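Local coordinates for protein aromatic-ring-hydroxylating dioxygenase beta subunit (Catenulispora acidiphila, PDB 6P77) that is of unknown function but has an NTF2-like (SnoaL-like) fold and may have dioxygenase activity, at residues 71-76 with 103-108; 90-95 with 118-123; 114-119 with 135-140. All blocks are in the same frame, centred on the assembly; numbering follows the deposited sequence.

How the interactions relate
All three interactions lie in one curved mixed sheet of the NTF2-like fold. Strands 71-83, 92-105, 108-123 and 129-136 follow each other in the chain and are neighbours in the sheet, so each contact belongs to an antiparallel hairpin. Interaction 1 joins the first two, interaction 2 the middle two and interaction 3 the last two. Interactions 1 and 2 share strand 92-105 and their segments alternate along the chain, with centres about 30 Å apart on opposite sides of the chain's centre. Interactions 2 and 3 share Arg118 and Asp119, with centres about 17 Å apart. Interaction 1 closes before interaction 3 opens, but Arg74 and Asp139 of different subunits pair in the trimeric assembly.

Interaction 1 of 3, residues 71-76 with 103-108; sequences VQRRHM and TTRVDG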
loop_
_atom_site.group_PDB
_atom_site.type_symbol
_atom_site.label_atom_id
_atom_site.label_comp_id
_atom_site.label_asym_id
_atom_site.label_seq_id
_atom_site.Cartn_x
_atom_site.Cartn_y
_atom_site.Cartn_z
ATOM N N VAL A 71 20.139 8.249 9.015
ATOM C CA VAL A 71 19.184 8.037 7.991
ATOM C C VAL A 71 18.170 6.955 8.451
ATOM O O VAL A 71 18.515 6.047 9.179
ATOM C CB VAL A 71 19.950 7.581 6.733
ATOM C CG1 VAL A 71 20.706 6.304 7.011
ATOM C CG2 VAL A 71 19.041 7.279 5.559
ATOM N N GLN A 72 16.915 7.096 8.008
ATOM C CA GLN A 72 15.875 6.106 8.194
ATOM C C GLN A 72 15.193 5.832 6.856
ATOM O O GLN A 72 14.574 6.721 6.257
ATOM C CB GLN A 72 14.836 6.596 9.212
ATOM C CG GLN A 72 13.695 5.607 9.431
ATOM C CD GLN A 72 14.195 4.319 10.012
ATOM O OE1 GLN A 72 14.794 4.353 11.084
ATOM N NE2 GLN A 72 14.003 3.178 9.299
ATOM N N ARG A 73 15.302 4.582 6.405
ATOM C CA ARG A 73 14.717 4.108 5.181
ATOM C C ARG A 73 13.426 3.343 5.532
ATOM O O ARG A 73 13.311 2.748 6.611
ATOM C CB ARG A 73 15.766 3.271 4.417
ATOM C CG ARG A 73 15.362 2.826 2.996
ATOM C CD ARG A 73 16.504 2.626 1.977
ATOM N NE ARG A 73 17.827 3.194 2.314
ATOM C CZ ARG A 73 18.541 4.069 1.576
ATOM N NH1 ARG A 73 18.075 4.533 0.409
ATOM N NH2 ARG A 73 19.749 4.496 2.010
ATOM N N ARG A 74 12.417 3.468 4.664
ATOM C CA ARG A 74 11.183 2.678 4.725
ATOM C C ARG A 74 10.910 2.132 3.328
ATOM O O ARG A 74 11.001 2.867 2.341
ATOM C CB ARG A 74 9.978 3.497 5.184
ATOM C CG ARG A 74 10.053 4.061 6.576
ATOM C CD ARG A 74 9.933 2.999 7.652
ATOM N NE ARG A 74 10.324 3.554 8.953
ATOM C CZ ARG A 74 10.734 2.865 10.016
ATOM N NH1 ARG A 74 10.831 1.553 9.994
ATOM N NH2 ARG A 74 11.036 3.502 11.124
ATOM N N HIS A 75 10.610 0.832 3.235
ATOM C CA HIS A 75 10.163 0.232 1.985
ATOM C C HIS A 75 8.669 -0.058 2.067
ATOM O O HIS A 75 8.215 -0.730 2.992
ATOM C CB HIS A 75 10.865 -1.071 1.719
ATOM C CG HIS A 75 12.343 -0.952 1.556
ATOM N ND1 HIS A 75 13.192 -0.772 2.631
ATOM C CD2 HIS A 75 13.130 -1.060 0.462
ATOM C CE1 HIS A 75 14.438 -0.745 2.198
ATOM N NE2 HIS A 75 14.429 -0.931 0.890
HETATM N N MSE A 76 7.938 0.447 1.069
HETATM C CA MSE A 76 6.499 0.293 0.971
HETATM C C MSE A 76 6.119 -0.525 -0.254
HETATM O O MSE A 76 6.391 -0.114 -1.378
HETATM C CB MSE A 76 5.879 1.676 0.938
HETATM C CG MSE A 76 6.188 2.358 2.231
HETATM SE SE MSE A 76 5.532 4.165 2.342
HETATM C CE MSE A 76 5.859 4.725 4.224
ATOM N N THR A 103 13.373 7.620 2.120
ATOM C CA THR A 103 14.536 7.815 2.946
ATOM C C THR A 103 14.408 9.157 3.628
ATOM O O THR A 103 14.316 10.145 2.970
ATOM C CB THR A 103 15.818 7.763 2.104
ATOM O OG1 THR A 103 15.795 6.588 1.288
ATOM C CG2 THR A 103 17.055 7.784 2.989
ATOM N N THR A 104 14.374 9.158 4.964
ATOM C CA THR A 104 14.355 10.345 5.762
ATOM C C THR A 104 15.786 10.591 6.253
ATOM O O THR A 104 16.459 9.691 6.832
ATOM C CB THR A 104 13.388 10.255 6.969
ATOM O OG1 THR A 104 12.047 10.086 6.518
ATOM C CG2 THR A 104 13.430 11.558 7.765
ATOM N N ARG A 105 16.242 11.824 6.013
ATOM C CA ARG A 105 17.512 12.323 6.479
ATOM C C ARG A 105 17.284 13.645 7.160
ATOM O O ARG A 105 16.203 14.217 7.059
ATOM C CB ARG A 105 18.412 12.518 5.305
ATOM C CG ARG A 105 19.003 11.249 4.774
ATOM C CD ARG A 105 19.980 11.565 3.671
ATOM N NE ARG A 105 20.305 10.366 2.912
ATOM C CZ ARG A 105 19.601 9.920 1.869
ATOM N NH1 ARG A 105 18.526 10.585 1.428
ATOM N NH2 ARG A 105 20.000 8.815 1.247
ATOM N N VAL A 106 18.316 14.154 7.826
ATOM C CA VAL A 106 18.211 15.426 8.550
ATOM C C VAL A 106 17.776 16.593 7.651
ATOM O O VAL A 106 17.077 17.507 8.105
ATOM C CB VAL A 106 19.515 15.792 9.283
ATOM C CG1 VAL A 106 20.693 15.897 8.314
ATOM C CG2 VAL A 106 19.350 17.105 10.040
ATOM N N ASP A 107 18.185 16.560 6.380
ATOM C CA ASP A 107 17.783 17.596 5.416
ATOM C C ASP A 107 16.544 17.274 4.586
ATOM O O ASP A 107 16.164 18.050 3.739
ATOM C CB ASP A 107 18.920 17.938 4.478
ATOM C CG ASP A 107 19.287 16.799 3.608
ATOM O OD1 ASP A 107 19.182 15.632 4.053
ATOM O OD2 ASP A 107 19.687 17.071 2.461
ATOM N N GLY A 108 15.916 16.124 4.815
ATOM C CA GLY A 108 14.582 15.926 4.294
ATOM C C GLY A 108 14.271 14.519 3.920
ATOM O O GLY A 108 15.009 13.632 4.252
HETATM O O HOH W 1 11.605 7.415 6.191
#
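The hairpin of strands 71-83 and 92-105 holds this contact, where Gln72 and Thr104 form an antiparallel hydrogen-bonded pair. Gln72 N gives its hydrogen to Thr104 O at 2.9 Å. Thr104 N returns a bond to Gln72 O at 2.8 Å, and both bonds are nearly straight. Gln72 O has a second donor, a water at 3.0 Å. The same water lies 2.7 Å from Thr104 OG1 and so ties that hydroxyl to the neighbouring strand.

The Gln72 side chain turns away from Thr104. Its NE2 bonds Arg73 O at 2.8 Å and also reaches the backbone of Asp23. Gln72 NE2 also lies over the centre of one face of the Arg74 guanidinium.

Val71, Arg73, Thr103 and Arg105 share the other face of the sheet. With chi1 at 60° on CG1, the other methyl of Val71, CG2, is anti to the backbone N and meets the methyl CG2 of Thr103. That Thr103 methyl also sits over one face of the Arg105 guanidinium, offset toward its rim. Arg73 runs alongside Thr103, pointing the same way. Thr103 OG1 lies over one face of the Arg73 guanidinium, 3.2 Å from Arg73 NH1, at too poor an angle for a hydrogen bond. Arg73 NH2 and Arg105 NH2 are 4.4 Å apart, a pairing of like charges that probably costs some energy.

Beyond the paired residues a type I turn, Arg105 to Gly108, leads on into strand 108-123, with Arg105 N bonded to Gly108 O and Gly108 N to Arg105 O. Arg74 makes salt bridges to Glu24 and to Asp139 of the second subunit, which places this strand at the subunit interface. The contact is the antiparallel pairing of neighbouring long strands in the curved sheet of the NTF2-like fold.

Interaction 2 of 3, residues 90-95 with 118-123; sequences DSAVQA and RDVLVR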
loop_
_atom_site.group_PDB
_atom_site.type_symbol
_atom_site.label_atom_id
_atom_site.label_comp_id
_atom_site.label_asym_id
_atom_site.label_seq_id
_atom_site.Cartn_x
_atom_site.Cartn_y
_atom_site.Cartn_z
ATOM N N ASP A 90 3.217 -26.758 -7.004
ATOM C CA ASP A 90 2.352 -27.253 -5.939
ATOM C C ASP A 90 2.895 -26.920 -4.539
ATOM O O ASP A 90 2.395 -27.447 -3.540
ATOM C CB ASP A 90 2.160 -28.776 -6.073
ATOM C CG ASP A 90 1.437 -29.174 -7.352
ATOM O OD1 ASP A 90 1.829 -28.701 -8.441
ATOM O OD2 ASP A 90 0.481 -29.980 -7.272
ATOM N N SER A 91 3.913 -26.050 -4.467
ATOM C CA SER A 91 4.594 -25.754 -3.202
ATOM C C SER A 91 5.555 -24.547 -3.181
ATOM O O SER A 91 6.099 -24.232 -2.121
ATOM C CB SER A 91 5.380 -26.979 -2.746
ATOM O OG SER A 91 6.414 -27.274 -3.674
ATOM N N ALA A 92 5.813 -23.933 -4.349
ATOM C CA ALA A 92 6.415 -22.612 -4.417
ATOM C C ALA A 92 5.406 -21.639 -5.009
ATOM O O ALA A 92 4.650 -21.974 -5.906
ATOM C CB ALA A 92 7.716 -22.613 -5.220
ATOM N N VAL A 93 5.405 -20.414 -4.486
ATOM C CA VAL A 93 4.544 -19.350 -4.966
ATOM C C VAL A 93 5.401 -18.180 -5.469
ATOM O O VAL A 93 6.404 -17.788 -4.872
ATOM C CB VAL A 93 3.486 -18.914 -3.911
ATOM C CG1 VAL A 93 4.125 -18.464 -2.608
ATOM C CG2 VAL A 93 2.626 -17.787 -4.443
ATOM N N GLN A 94 5.001 -17.633 -6.615
ATOM C CA GLN A 94 5.620 -16.467 -7.189
ATOM C C GLN A 94 4.796 -15.258 -6.787
ATOM O O GLN A 94 3.594 -15.305 -6.788
ATOM C CB GLN A 94 5.667 -16.628 -8.685
ATOM C CG GLN A 94 6.071 -15.403 -9.445
ATOM C CD GLN A 94 6.155 -15.703 -10.916
ATOM O OE1 GLN A 94 6.986 -16.524 -11.340
ATOM N NE2 GLN A 94 5.293 -15.058 -11.705
ATOM N N ALA A 95 5.477 -14.165 -6.454
ATOM C CA ALA A 95 4.856 -12.930 -6.038
ATOM C C ALA A 95 5.453 -11.759 -6.827
ATOM O O ALA A 95 6.642 -11.442 -6.675
ATOM C CB ALA A 95 5.099 -12.728 -4.545
ATOM N N ARG A 118 10.042 -9.343 -8.256
ATOM C CA ARG A 118 9.523 -10.701 -8.210
ATOM C C ARG A 118 10.186 -11.517 -7.063
ATOM O O ARG A 118 11.398 -11.593 -7.002
ATOM C CB ARG A 118 9.708 -11.404 -9.544
ATOM C CG ARG A 118 9.335 -12.877 -9.403
ATOM C CD ARG A 118 9.207 -13.551 -10.720
ATOM N NE ARG A 118 8.164 -12.925 -11.482
ATOM C CZ ARG A 118 7.862 -13.236 -12.735
ATOM N NH1 ARG A 118 8.517 -14.193 -13.369
ATOM N NH2 ARG A 118 6.893 -12.579 -13.356
ATOM N N ASP A 119 9.359 -12.081 -6.175
ATOM C CA ASP A 119 9.757 -12.985 -5.101
ATOM C C ASP A 119 9.284 -14.381 -5.438
ATOM O O ASP A 119 8.226 -14.557 -6.021
ATOM C CB ASP A 119 9.074 -12.644 -3.757
ATOM C CG ASP A 119 9.717 -11.466 -3.010
ATOM O OD1 ASP A 119 10.753 -10.922 -3.481
ATOM O OD2 ASP A 119 9.147 -11.070 -1.947
ATOM N N VAL A 120 10.062 -15.385 -5.022
ATOM C CA VAL A 120 9.630 -16.758 -5.051
ATOM C C VAL A 120 9.676 -17.215 -3.615
ATOM O O VAL A 120 10.696 -17.085 -2.968
ATOM C CB VAL A 120 10.489 -17.646 -5.987
ATOM C CG1 VAL A 120 10.081 -19.110 -5.904
ATOM C CG2 VAL A 120 10.357 -17.163 -7.421
ATOM N N LEU A 121 8.543 -17.745 -3.134
ATOM C CA LEU A 121 8.365 -18.117 -1.753
ATOM C C LEU A 121 8.122 -19.622 -1.658
ATOM O O LEU A 121 7.421 -20.201 -2.499
ATOM C CB LEU A 121 7.191 -17.347 -1.151
ATOM C CG LEU A 121 7.342 -15.819 -1.189
ATOM C CD1 LEU A 121 6.022 -15.123 -1.360
ATOM C CD2 LEU A 121 7.991 -15.307 0.056
ATOM N N VAL A 122 8.704 -20.235 -0.621
ATOM C CA VAL A 122 8.463 -21.612 -0.263
ATOM C C VAL A 122 8.166 -21.671 1.222
ATOM O O VAL A 122 8.263 -20.704 1.934
ATOM C CB VAL A 122 9.686 -22.515 -0.598
ATOM C CG1 VAL A 122 10.021 -22.466 -2.080
ATOM C CG2 VAL A 122 10.899 -22.115 0.239
ATOM N N ARG A 123 7.768 -22.852 1.675
ATOM C CA ARG A 123 7.467 -23.108 3.082
ATOM C C ARG A 123 8.601 -23.933 3.718
ATOM O O ARG A 123 8.969 -24.968 3.188
ATOM C CB ARG A 123 6.143 -23.854 3.138
ATOM C CG ARG A 123 5.322 -23.475 4.325
ATOM C CD ARG A 123 3.922 -23.999 4.196
ATOM N NE ARG A 123 3.033 -23.142 3.426
ATOM C CZ ARG A 123 2.497 -22.004 3.858
ATOM N NH1 ARG A 123 2.816 -21.469 5.047
ATOM N NH2 ARG A 123 1.648 -21.376 3.064
#
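Arg118 and Gln94 meet first, as stacked flat groups. The amide and guanidinium planes are only 13° apart, and Gln94 NE2 lies 3.3 Å from Arg118 CZ, over the centre of one face of the Arg118 guanidinium. Gln94 gets there by an extended chain with CG anti to the backbone N (chi1 170°). No hydrogen bond links the two groups; Arg118 NE instead makes a salt bridge to Asp96.

Asp119 is in a hydrogen-bonded pair with Ala95. Its N donates to Ala95 O and its O accepts from Ala95 N, each at 2.8 Å. Its carboxylate is engaged by Arg134 and Gln15.

Val120 forms a non-hydrogen-bonded pair with Gln94, and its CA approaches Val93 O at 3.4 Å.

Leu121 restores the two-bond pattern, with Val93. The side chains lie side by side, Leu121 CB 3.6 Å from Val93 CG1, while Leu121 CD1 reaches Ala95 CB at 4.1 Å.

Val122 CG1 packs on Ala92 CB at 3.9 Å. Arg123 turns to Glu10 and Gly127.

The contact is part of the antiparallel hairpin of strands 92-105 and 108-123 in the NTF2-like sheet. Helix 2-23 packs on Val93 and Leu121, and strands 71-83 and 129-136 flank the pair in the sheet.

Interaction 3 of 3, residues 114-119 with 135-140; sequences SCPVRD and WVEHDN
Ser114 and Asp139 make the tight end of the contact. Ser114 OG donates to Asp139 OD2 at 2.7 Å, and OD2 accepts with its anti lone pair. Asp139 N bonds Ser114 O at 3.0 Å, so main chain and side chain are both held. The same carboxylate crosses Pro116, with OD1 3.3 Å from Pro116 CD. Cys115 is also packed closely. Its CB meets Glu137 O, and its SG lies 3.6 Å from His138 CD2, approaching the ring obliquely.

His138 is the N-cap residue of helix 139-143, and the Asp139 bonds to Ser114 fasten the start of that helix to strand 108-123. This is the antiparallel hairpin of strands 108-123 and 129-136 in the NTF2-like sheet, running on into a C-terminal helix. An alanine at Asp139 is likely to leave the Ser114 hydroxyl without its acceptor and Arg74 of the third subunit without its ion-pair mate.

Glu137, just past the strand, bonds Pro116 O through its N, and within the strands Arg118 and Trp135 exchange two backbone bonds. Val117 CG1 touches Val136 CG2 at 4.2 Å.

The exposed side is looser. Trp135 meets Arg118 mainly through its CB, 3.7 Å from Arg118 O, because CG is anti to the backbone N (chi1 -156°) and the indole leads away. The Arg118 side chain also leads away.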
loop_
_atom_site.group_PDB
_atom_site.type_symbol
_atom_site.label_atom_id
_atom_site.label_comp_id
_atom_site.label_asym_id
_atom_site.label_seq_id
_atom_site.Cartn_x
_atom_site.Cartn_y
_atom_site.Cartn_z
ATOM N N SER A 114 11.245 3.675 -7.545
ATOM C CA SER A 114 10.200 2.666 -7.586
ATOM C C SER A 114 10.809 1.459 -8.276
ATOM O O SER A 114 11.553 1.595 -9.255
ATOM C CB SER A 114 8.908 3.126 -8.290
ATOM O OG SER A 114 9.096 3.360 -9.662
ATOM N N CYS A 115 10.490 0.278 -7.734
ATOM C CA CYS A 115 11.084 -0.979 -8.122
ATOM C C CYS A 115 10.049 -2.095 -8.270
ATOM O O CYS A 115 9.463 -2.566 -7.290
ATOM C CB CYS A 115 12.108 -1.374 -7.045
ATOM S SG CYS A 115 13.424 -0.158 -6.737
ATOM N N PRO A 116 9.779 -2.571 -9.498
ATOM C CA PRO A 116 9.045 -3.824 -9.653
ATOM C C PRO A 116 9.919 -4.947 -9.108
ATOM O O PRO A 116 11.126 -4.961 -9.370
ATOM C CB PRO A 116 8.856 -3.970 -11.170
ATOM C CG PRO A 116 9.707 -2.958 -11.810
ATOM C CD PRO A 116 10.189 -1.960 -10.769
ATOM N N VAL A 117 9.310 -5.873 -8.359
ATOM C CA VAL A 117 10.018 -6.985 -7.778
ATOM C C VAL A 117 9.274 -8.276 -8.017
ATOM O O VAL A 117 8.031 -8.314 -7.930
ATOM C CB VAL A 117 10.146 -6.807 -6.241
ATOM C CG1 VAL A 117 11.031 -7.901 -5.624
ATOM C CG2 VAL A 117 10.671 -5.436 -5.927
ATOM N N ARG A 118 10.042 -9.343 -8.256
ATOM C CA ARG A 118 9.523 -10.701 -8.210
ATOM C C ARG A 118 10.186 -11.517 -7.063
ATOM O O ARG A 118 11.398 -11.593 -7.002
ATOM C CB ARG A 118 9.708 -11.404 -9.544
ATOM C CG ARG A 118 9.335 -12.877 -9.403
ATOM C CD ARG A 118 9.207 -13.551 -10.720
ATOM N NE ARG A 118 8.164 -12.925 -11.482
ATOM C CZ ARG A 118 7.862 -13.236 -12.735
ATOM N NH1 ARG A 118 8.517 -14.193 -13.369
ATOM N NH2 ARG A 118 6.893 -12.579 -13.356
ATOM N N ASP A 119 9.359 -12.081 -6.175
ATOM C CA ASP A 119 9.757 -12.985 -5.101
ATOM C C ASP A 119 9.284 -14.381 -5.438
ATOM O O ASP A 119 8.226 -14.557 -6.021
ATOM C CB ASP A 119 9.074 -12.644 -3.757
ATOM C CG ASP A 119 9.717 -11.466 -3.010
ATOM O OD1 ASP A 119 10.753 -10.922 -3.481
ATOM O OD2 ASP A 119 9.147 -11.070 -1.947
ATOM N N TRP A 135 14.052 -10.744 -6.766
ATOM C CA TRP A 135 14.639 -10.177 -7.958
ATOM C C TRP A 135 14.082 -8.765 -8.139
ATOM O O TRP A 135 12.920 -8.603 -8.474
ATOM C CB TRP A 135 14.347 -11.055 -9.164
ATOM C CG TRP A 135 15.340 -10.854 -10.201
ATOM C CD1 TRP A 135 15.290 -9.951 -11.204
ATOM C CD2 TRP A 135 16.588 -11.537 -10.326
ATOM N NE1 TRP A 135 16.415 -10.034 -11.963
ATOM C CE2 TRP A 135 17.246 -10.987 -11.436
ATOM C CE3 TRP A 135 17.215 -12.557 -9.603
ATOM C CZ2 TRP A 135 18.502 -11.440 -11.873
ATOM C CZ3 TRP A 135 18.474 -12.996 -10.014
ATOM C CH2 TRP A 135 19.097 -12.442 -11.152
ATOM N N VAL A 136 14.928 -7.768 -7.861
ATOM C CA VAL A 136 14.568 -6.353 -7.849
ATOM C C VAL A 136 15.006 -5.693 -9.137
ATOM O O VAL A 136 16.170 -5.778 -9.503
ATOM C CB VAL A 136 15.249 -5.593 -6.682
ATOM C CG1 VAL A 136 14.884 -4.105 -6.710
ATOM C CG2 VAL A 136 14.848 -6.195 -5.340
ATOM N N GLU A 137 14.060 -5.053 -9.829
ATOM C CA GLU A 137 14.359 -4.178 -10.967
ATOM C C GLU A 137 14.168 -2.715 -10.494
ATOM O O GLU A 137 13.469 -2.481 -9.512
ATOM C CB GLU A 137 13.501 -4.554 -12.176
ATOM C CG GLU A 137 13.759 -3.679 -13.393
ATOM C CD GLU A 137 15.222 -3.689 -13.829
ATOM O OE1 GLU A 137 15.730 -4.797 -14.129
ATOM O OE2 GLU A 137 15.856 -2.601 -13.859
ATOM N N HIS A 138 14.872 -1.761 -11.127
ATOM C CA HIS A 138 14.778 -0.318 -10.798
ATOM C C HIS A 138 14.220 0.423 -11.993
ATOM O O HIS A 138 14.767 0.310 -13.096
ATOM C CB HIS A 138 16.166 0.280 -10.480
ATOM C CG HIS A 138 16.762 -0.203 -9.190
ATOM N ND1 HIS A 138 17.842 0.410 -8.598
ATOM C CD2 HIS A 138 16.423 -1.233 -8.377
ATOM C CE1 HIS A 138 18.142 -0.221 -7.476
ATOM N NE2 HIS A 138 17.291 -1.218 -7.315
ATOM N N ASP A 139 13.156 1.206 -11.778
ATOM C CA ASP A 139 12.506 1.919 -12.885
ATOM C C ASP A 139 13.367 2.991 -13.523
ATOM O O ASP A 139 13.207 3.265 -14.718
ATOM C CB ASP A 139 11.126 2.460 -12.501
ATOM C CG ASP A 139 10.053 1.348 -12.407
ATOM O OD1 ASP A 139 10.150 0.307 -13.104
ATOM O OD2 ASP A 139 9.084 1.539 -11.659
ATOM N N ASN A 140 14.289 3.584 -12.749
ATOM C CA ASN A 140 15.295 4.498 -13.331
ATOM C C ASN A 140 16.237 3.789 -14.317
ATOM O O ASN A 140 16.543 4.339 -15.367
ATOM C CB ASN A 140 16.014 5.444 -12.325
ATOM C CG ASN A 140 16.362 4.796 -11.016
ATOM O OD1 ASN A 140 16.711 3.618 -10.939
ATOM N ND2 ASN A 140 16.264 5.564 -9.976
#